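Local structure of hypothetical protein Atu2327 (Agrobacterium tumefaciens, 2O8I) at residues R56-K69 against F143-R157. The protein is of unknown function but probably catalyses decarboxylation of 2-oxo-4-hydroxy-4-carboxy-5-ureidoimidazoline (OHCU) in urate breakdown. Sequence-based numbering, arbitrary orientation.
Sequences RLGVLRAHPDLAGK and FATATGQVEKIAWLR
Leu60 and Thr147 mark the crossing of helix 56-62 over helix 143-157, their CA atoms 7.1 Å apart where the segment axes run at 68° to each other. Leu60 is a knob in the hole formed by Phe143, Ala146, Thr147 and Val150. Its branches divide the work: CD2 lies 3.5 Å from Phe143 CE1, while CD1 reaches Thr147 CG2 and Val150 CG2, each at 4.0 Å. With CG anti to the backbone N, chi1 (-166°) brings the Phe143 ring up to helix 56-62, where Leu57 CD1 meets its edge in plane, the two side chains crossing at about a right angle. Thr147 CG2 sits over one face of the Arg56 guanidinium, 3.6 Å from NH2; the charge itself is paired with Glu53.

Past the end of helix 56-62, polar side chains pack on the apolar ones of helix 143-157. The His63 ring comes down against Val150 CG2 and Ile153 CD1, and Lys69 NZ donates to His63 NE2 over 2.8 Å, lying 9° from the ring plane. Lys69 is extended beyond CG, which brings NZ back to this ring and to Ile153 CD1 (3.4 Å). Arg157 presents one guanidinium face to His63 CE1 and its edge to Pro64 CG. Glu75 of the second subunit forms salt bridges with both Lys69 and Arg157, and Glu16 pairs with Arg157 as well.

No hydrogen bond joins the two segments: apolar interlocking holds the helix crossing, while the Lys69 bond limits rotation of His63 in the His-Pro-Asp-Leu sequence of this OHCU decarboxylase relative. The carboxylates probably offset the neighbouring Lys69 and Arg157 charges, tying this buried polar end to the dimer interface.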
# COMPACT_ATOMS: atom_id res chain seq x y z
N ARG A 56 -17.11 6.95 -6.19
CA ARG A 56 -17.04 6.01 -5.09
C ARG A 56 -16.61 4.60 -5.56
O ARG A 56 -15.78 3.93 -4.91
CB ARG A 56 -18.37 5.98 -4.34
CG ARG A 56 -18.64 7.30 -3.62
CD ARG A 56 -20.14 7.58 -3.33
NE ARG A 56 -20.79 6.51 -2.57
CZ ARG A 56 -20.63 6.28 -1.27
NH1 ARG A 56 -19.82 7.04 -0.52
NH2 ARG A 56 -21.26 5.26 -0.70
N LEU A 57 -17.13 4.18 -6.72
CA LEU A 57 -16.73 2.89 -7.30
C LEU A 57 -15.24 2.89 -7.65
O LEU A 57 -14.54 1.86 -7.45
CB LEU A 57 -17.58 2.54 -8.52
CG LEU A 57 -17.28 1.16 -9.13
CD1 LEU A 57 -17.66 0.03 -8.16
CD2 LEU A 57 -18.01 0.98 -10.48
N GLY A 58 -14.74 4.04 -8.13
CA GLY A 58 -13.31 4.23 -8.38
C GLY A 58 -12.45 4.08 -7.12
O GLY A 58 -11.33 3.56 -7.16
N VAL A 59 -12.98 4.51 -5.99
CA VAL A 59 -12.22 4.47 -4.74
C VAL A 59 -12.09 3.03 -4.32
O VAL A 59 -11.02 2.60 -3.91
CB VAL A 59 -12.91 5.29 -3.63
CG1 VAL A 59 -12.32 5.00 -2.26
CG2 VAL A 59 -12.89 6.80 -3.96
N LEU A 60 -13.18 2.27 -4.45
CA LEU A 60 -13.18 0.85 -4.07
C LEU A 60 -12.17 0.10 -4.89
O LEU A 60 -11.41 -0.71 -4.38
CB LEU A 60 -14.55 0.25 -4.29
CG LEU A 60 -15.57 0.19 -3.15
CD1 LEU A 60 -15.44 1.25 -2.12
CD2 LEU A 60 -16.97 0.18 -3.71
N ARG A 61 -12.18 0.38 -6.19
CA ARG A 61 -11.33 -0.32 -7.11
C ARG A 61 -9.86 0.01 -6.92
O ARG A 61 -9.02 -0.78 -7.27
CB ARG A 61 -11.77 -0.03 -8.54
CG ARG A 61 -13.09 -0.67 -8.88
CD ARG A 61 -13.43 -0.50 -10.33
NE ARG A 61 -14.44 -1.48 -10.73
CZ ARG A 61 -15.30 -1.31 -11.75
NH1 ARG A 61 -15.26 -0.19 -12.45
NH2 ARG A 61 -16.19 -2.25 -12.05
N ALA A 62 -9.55 1.18 -6.38
CA ALA A 62 -8.14 1.59 -6.20
C ALA A 62 -7.58 1.03 -4.89
O ALA A 62 -6.37 0.94 -4.71
CB ALA A 62 -8.01 3.13 -6.21
N HIS A 63 -8.47 0.65 -3.97
CA HIS A 63 -8.05 0.16 -2.68
C HIS A 63 -7.20 -1.13 -2.76
O HIS A 63 -7.49 -2.04 -3.55
CB HIS A 63 -9.27 -0.04 -1.82
CG HIS A 63 -8.96 -0.11 -0.37
ND1 HIS A 63 -9.04 0.98 0.45
CD2 HIS A 63 -8.54 -1.14 0.40
CE1 HIS A 63 -8.70 0.63 1.68
NE2 HIS A 63 -8.40 -0.65 1.68
N PRO A 64 -6.11 -1.21 -1.97
CA PRO A 64 -5.30 -2.42 -2.05
C PRO A 64 -6.00 -3.65 -1.49
O PRO A 64 -6.84 -3.54 -0.56
CB PRO A 64 -4.08 -2.09 -1.17
CG PRO A 64 -4.50 -0.97 -0.31
CD PRO A 64 -5.53 -0.19 -1.07
N ASP A 65 -5.65 -4.80 -2.05
CA ASP A 65 -6.14 -6.07 -1.53
C ASP A 65 -5.39 -6.48 -0.26
O ASP A 65 -4.31 -5.96 0.07
CB ASP A 65 -6.11 -7.16 -2.60
CG ASP A 65 -4.72 -7.39 -3.16
OD1 ASP A 65 -3.71 -7.05 -2.55
OD2 ASP A 65 -4.63 -7.96 -4.24
N LEU A 66 -6.00 -7.39 0.47
CA LEU A 66 -5.47 -7.85 1.70
C LEU A 66 -3.99 -8.33 1.64
O LEU A 66 -3.14 -7.91 2.43
CB LEU A 66 -6.41 -8.93 2.18
CG LEU A 66 -6.33 -9.22 3.66
CD1 LEU A 66 -6.14 -7.97 4.43
CD2 LEU A 66 -7.65 -9.84 3.96
N ALA A 67 -3.67 -9.20 0.70
CA ALA A 67 -2.26 -9.66 0.56
C ALA A 67 -1.29 -8.52 0.40
O ALA A 67 -0.21 -8.53 0.99
CB ALA A 67 -2.12 -10.63 -0.53
N GLY A 68 -1.67 -7.51 -0.37
CA GLY A 68 -0.87 -6.31 -0.53
C GLY A 68 -0.70 -5.57 0.78
O GLY A 68 0.37 -4.97 1.02
N LYS A 69 -1.72 -5.56 1.65
CA LYS A 69 -1.55 -4.87 2.92
C LYS A 69 -0.60 -5.67 3.81
O LYS A 69 0.26 -5.11 4.49
CB LYS A 69 -2.88 -4.61 3.63
CG LYS A 69 -3.83 -3.69 2.89
CD LYS A 69 -5.15 -3.44 3.68
CE LYS A 69 -5.86 -2.17 3.14
NZ LYS A 69 -7.19 -1.92 3.81
N PHE A 143 -21.69 -3.15 -1.85
CA PHE A 143 -21.28 -1.80 -2.10
C PHE A 143 -21.49 -1.00 -0.82
O PHE A 143 -20.62 -0.22 -0.44
CB PHE A 143 -22.05 -1.21 -3.26
CG PHE A 143 -21.47 0.05 -3.78
CD1 PHE A 143 -20.49 0.02 -4.76
CD2 PHE A 143 -21.92 1.28 -3.31
CE1 PHE A 143 -19.94 1.19 -5.27
CE2 PHE A 143 -21.38 2.46 -3.80
CZ PHE A 143 -20.38 2.42 -4.79
N ALA A 144 -22.61 -1.22 -0.13
CA ALA A 144 -22.79 -0.61 1.18
C ALA A 144 -21.67 -1.04 2.16
O ALA A 144 -21.03 -0.19 2.76
CB ALA A 144 -24.19 -0.94 1.76
N THR A 145 -21.42 -2.34 2.30
CA THR A 145 -20.39 -2.85 3.20
C THR A 145 -18.99 -2.32 2.85
O THR A 145 -18.30 -1.81 3.74
CB THR A 145 -20.38 -4.38 3.21
OG1 THR A 145 -21.61 -4.81 3.76
CG2 THR A 145 -19.29 -4.96 4.10
N ALA A 146 -18.59 -2.44 1.57
CA ALA A 146 -17.25 -2.04 1.12
C ALA A 146 -17.00 -0.59 1.37
O ALA A 146 -15.96 -0.24 1.88
CB ALA A 146 -17.03 -2.36 -0.33
N THR A 147 -17.96 0.27 1.04
CA THR A 147 -17.83 1.71 1.28
C THR A 147 -17.72 2.01 2.78
O THR A 147 -17.00 2.93 3.18
CB THR A 147 -18.99 2.56 0.66
OG1 THR A 147 -20.25 2.11 1.18
CG2 THR A 147 -19.00 2.50 -0.86
N GLY A 148 -18.46 1.25 3.59
CA GLY A 148 -18.41 1.37 5.05
C GLY A 148 -17.02 1.03 5.54
O GLY A 148 -16.49 1.70 6.41
N GLN A 149 -16.43 -0.02 4.97
CA GLN A 149 -15.12 -0.49 5.37
C GLN A 149 -14.00 0.49 4.98
O GLN A 149 -13.06 0.69 5.74
CB GLN A 149 -14.85 -1.89 4.80
CG GLN A 149 -15.69 -2.99 5.49
CD GLN A 149 -15.38 -3.17 6.97
OE1 GLN A 149 -14.26 -3.52 7.38
NE2 GLN A 149 -16.37 -2.95 7.78
N VAL A 150 -14.10 1.07 3.79
CA VAL A 150 -13.17 2.06 3.31
C VAL A 150 -13.12 3.26 4.29
O VAL A 150 -12.07 3.85 4.55
CB VAL A 150 -13.53 2.50 1.87
CG1 VAL A 150 -13.08 3.89 1.61
CG2 VAL A 150 -12.89 1.58 0.88
N GLU A 151 -14.25 3.55 4.89
CA GLU A 151 -14.33 4.67 5.79
C GLU A 151 -13.75 4.58 7.21
O GLU A 151 -12.95 5.43 7.60
CB GLU A 151 -15.79 5.13 5.96
CG GLU A 151 -16.41 5.84 4.77
CD GLU A 151 -17.82 6.43 5.05
OE1 GLU A 151 -18.38 6.28 6.19
OE2 GLU A 151 -18.40 7.05 4.12
N LYS A 152 -14.10 3.58 8.02
CA LYS A 152 -13.27 2.57 8.55
C LYS A 152 -11.79 2.56 8.48
O LYS A 152 -11.13 2.88 9.47
CB LYS A 152 -13.95 1.26 8.83
CG LYS A 152 -14.24 1.12 10.30
CD LYS A 152 -13.95 -0.32 10.83
CE LYS A 152 -14.35 -0.53 12.35
NZ LYS A 152 -14.13 -1.96 12.82
N ILE A 153 -11.25 2.16 7.34
CA ILE A 153 -9.85 2.17 7.15
C ILE A 153 -9.31 3.62 7.22
O ILE A 153 -8.26 3.89 7.84
CB ILE A 153 -9.55 1.44 5.87
CG1 ILE A 153 -9.86 -0.05 6.12
CG2 ILE A 153 -8.11 1.70 5.47
CD1 ILE A 153 -10.20 -0.90 4.87
N ALA A 154 -10.07 4.56 6.65
CA ALA A 154 -9.69 5.97 6.68
C ALA A 154 -9.50 6.39 8.13
O ALA A 154 -8.48 7.04 8.48
CB ALA A 154 -10.75 6.89 5.95
N TRP A 155 -10.44 5.99 8.97
CA TRP A 155 -10.37 6.33 10.37
C TRP A 155 -9.12 5.75 11.00
O TRP A 155 -8.37 6.45 11.71
CB TRP A 155 -11.63 5.86 11.14
CG TRP A 155 -11.40 5.84 12.61
CD1 TRP A 155 -11.15 4.75 13.39
CD2 TRP A 155 -11.31 6.97 13.46
NE1 TRP A 155 -10.94 5.12 14.69
CE2 TRP A 155 -11.03 6.49 14.77
CE3 TRP A 155 -11.48 8.34 13.26
CZ2 TRP A 155 -10.90 7.33 15.87
CZ3 TRP A 155 -11.34 9.18 14.35
CH2 TRP A 155 -11.05 8.67 15.65
N LEU A 156 -8.90 4.47 10.75
CA LEU A 156 -7.75 3.79 11.33
C LEU A 156 -6.44 4.43 10.87
O LEU A 156 -5.50 4.60 11.67
CB LEU A 156 -7.76 2.28 10.99
CG LEU A 156 -8.90 1.45 11.59
CD1 LEU A 156 -8.94 0.08 10.90
CD2 LEU A 156 -8.74 1.30 13.12
N ARG A 157 -6.37 4.80 9.60
CA ARG A 157 -5.17 5.48 9.09
C ARG A 157 -4.93 6.80 9.81
O ARG A 157 -3.86 6.98 10.42
CB ARG A 157 -5.23 5.65 7.59
CG ARG A 157 -5.18 4.28 6.91
CD ARG A 157 -5.54 4.39 5.48
NE ARG A 157 -5.17 3.18 4.78
CZ ARG A 157 -5.08 3.08 3.46
NH1 ARG A 157 -5.32 4.15 2.70
NH2 ARG A 157 -4.75 1.91 2.90